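Side-chain contact in cellulosomal scaffoldin (Bacteroides cellulosolvens, PDB 1TYJ), which probably anchors dockerin-bearing components of the cellulosome through this type-II cohesin module, a dockerin-binding beta-sandwich domain: residues Val3-Asp8 and Ala129-Gly134. Residues are numbered along the deposited sequence; the frame is centred on the assembly and turned at random. Where two conformers were deposited one is given.
Sequences VLTAID and ATFENG
In the core of the cohesin beta sandwich, where the two sheets face each other, F131 of strand 126-131 reaches across to V3 and T5 of strand 2-7. The strands belong to different sheets, and the CA atoms of V3 and F131 are 9.7 Å apart, so side chains alone bridge the interior and no hydrogen bond crosses between the segments. In strand 2-7 the alternation of an extended chain turns V3 and T5 inward, whereas L4 between them points away from F131. A long, flat aromatic suits the opposing strand because it can cover about half of this gap, and the side chains of V3 and T5 cover the rest: F131 CG lies anti to the carbonyl carbon (chi1 -68°), which sends CE1 and CZ, at the far end of the ring, to the methyls of V3 and T5. V3 offers one methyl, CG1, which lies 3.9 Å from CZ of F131 and approaches the ring obliquely. Valine, beta-branched and wholly apolar, fits both an extended strand and this buried place. T5 is amphipathic, and its methyl rather than its hydroxyl serves the contact. V3 and F131 are buried, while T5, partly exposed, lies nearer the border of the core. Around the ring, F35 of strand 30-38 packs edge-to-face with F131, and P164 touches both T5 and F131, so these two residues extend the packing. T5 CG2 sits in the plane of the F131 ring at its edge, 3.7 Å from CE1.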
loop_
_atom_site.group_PDB
_atom_site.type_symbol
_atom_site.label_atom_id
_atom_site.label_comp_id
_atom_site.label_asym_id
_atom_site.label_seq_id
_atom_site.Cartn_x
_atom_site.Cartn_y
_atom_site.Cartn_z
ATOM N N VAL A 3 8.070 -1.736 6.424
ATOM C CA VAL A 3 7.229 -1.293 5.310
ATOM C C VAL A 3 7.685 0.129 5.059
ATOM O O VAL A 3 7.834 0.929 6.009
ATOM C CB VAL A 3 5.737 -1.324 5.701
ATOM C CG1 VAL A 3 4.894 -0.644 4.606
ATOM C CG2 VAL A 3 5.286 -2.755 5.964
ATOM N N LEU A 4 7.957 0.463 3.800
ATOM C CA LEU A 4 8.399 1.825 3.519
ATOM C C LEU A 4 7.983 2.236 2.131
ATOM O O LEU A 4 7.598 1.379 1.317
ATOM C CB LEU A 4 9.906 1.957 3.704
ATOM C CG LEU A 4 10.808 1.269 2.684
ATOM C CD1 LEU A 4 12.269 1.680 2.942
ATOM C CD2 LEU A 4 10.711 -0.230 2.701
ATOM N N THR A 5 8.042 3.538 1.870
ATOM C CA THR A 5 7.449 4.075 0.630
ATOM C C THR A 5 8.336 5.036 -0.119
ATOM O O THR A 5 9.323 5.539 0.422
ATOM C CB THR A 5 6.083 4.760 0.913
ATOM O OG1 THR A 5 6.257 5.974 1.690
ATOM C CG2 THR A 5 5.165 3.805 1.671
ATOM N N ALA A 6 7.956 5.291 -1.370
ATOM C CA ALA A 6 8.657 6.268 -2.216
ATOM C C ALA A 6 7.592 7.062 -2.929
ATOM O O ALA A 6 6.536 6.516 -3.320
ATOM C CB ALA A 6 9.539 5.579 -3.239
ATOM N N ILE A 7 7.874 8.353 -3.080
ATOM C CA ILE A 7 7.000 9.284 -3.807
ATOM C C ILE A 7 7.698 9.678 -5.114
ATOM O O ILE A 7 8.870 10.068 -5.100
ATOM C CB ILE A 7 6.686 10.524 -2.924
ATOM C CG1 ILE A 7 5.901 10.086 -1.692
ATOM C CG2 ILE A 7 5.925 11.568 -3.730
ATOM C CD1 ILE A 7 5.690 11.214 -0.665
ATOM N N ASP A 8 6.998 9.573 -6.252
ATOM C CA ASP A 8 7.677 9.815 -7.545
ATOM C C ASP A 8 8.000 11.274 -7.758
ATOM O O ASP A 8 9.122 11.601 -8.165
ATOM C CB ASP A 8 6.933 9.220 -8.749
ATOM C CG ASP A 8 5.462 9.660 -8.865
ATOM O OD1 ASP A 8 4.906 10.351 -7.988
ATOM O OD2 ASP A 8 4.858 9.259 -9.893
ATOM N N ALA A 129 0.072 10.250 2.645
ATOM C CA ALA A 129 -0.850 9.300 3.267
ATOM C C ALA A 129 -0.242 8.843 4.573
ATOM O O ALA A 129 0.943 9.090 4.823
ATOM C CB ALA A 129 -1.087 8.098 2.332
ATOM N N THR A 130 -1.049 8.162 5.378
ATOM C CA THR A 130 -0.575 7.532 6.596
ATOM C C THR A 130 -1.062 6.074 6.688
ATOM O O THR A 130 -2.194 5.778 6.306
ATOM C CB THR A 130 -1.083 8.335 7.844
ATOM O OG1 THR A 130 -2.504 8.308 7.899
ATOM C CG2 THR A 130 -0.599 9.793 7.803
ATOM N N PHE A 131 -0.219 5.170 7.191
ATOM C CA PHE A 131 -0.703 3.845 7.526
ATOM C C PHE A 131 -1.279 3.931 8.953
ATOM O O PHE A 131 -0.564 4.326 9.889
ATOM C CB PHE A 131 0.465 2.859 7.529
ATOM C CG PHE A 131 1.062 2.605 6.166
ATOM C CD1 PHE A 131 2.143 3.357 5.718
ATOM C CD2 PHE A 131 0.597 1.554 5.373
ATOM C CE1 PHE A 131 2.746 3.102 4.444
ATOM C CE2 PHE A 131 1.181 1.268 4.104
ATOM C CZ PHE A 131 2.256 2.049 3.636
ATOM N N GLU A 132 -2.542 3.563 9.145
ATOM C CA GLU A 132 -3.141 3.678 10.485
ATOM C C GLU A 132 -4.156 2.580 10.693
ATOM O O GLU A 132 -4.901 2.262 9.775
ATOM C CB GLU A 132 -3.892 5.000 10.605
ATOM C CG GLU A 132 -3.074 6.250 10.720
ATOM C CD GLU A 132 -3.966 7.478 10.935
ATOM O OE1 GLU A 132 -4.922 7.381 11.760
ATOM O OE2 GLU A 132 -3.716 8.521 10.274
ATOM N N ASN A 133 -4.205 2.037 11.914
ATOM C CA ASN A 133 -5.142 0.978 12.252
ATOM C C ASN A 133 -6.540 1.462 11.935
ATOM O O ASN A 133 -6.850 2.661 12.068
ATOM C CB ASN A 133 -5.028 0.644 13.746
ATOM C CG ASN A 133 -3.661 0.010 14.131
ATOM O OD1 ASN A 133 -3.196 0.144 15.268
ATOM N ND2 ASN A 133 -3.044 -0.686 13.202
ATOM N N GLY A 134 -7.404 0.554 11.513
ATOM C CA GLY A 134 -8.802 0.926 11.343
ATOM C C GLY A 134 -9.589 -0.342 11.242
ATOM O O GLY A 134 -9.490 -1.208 12.115
#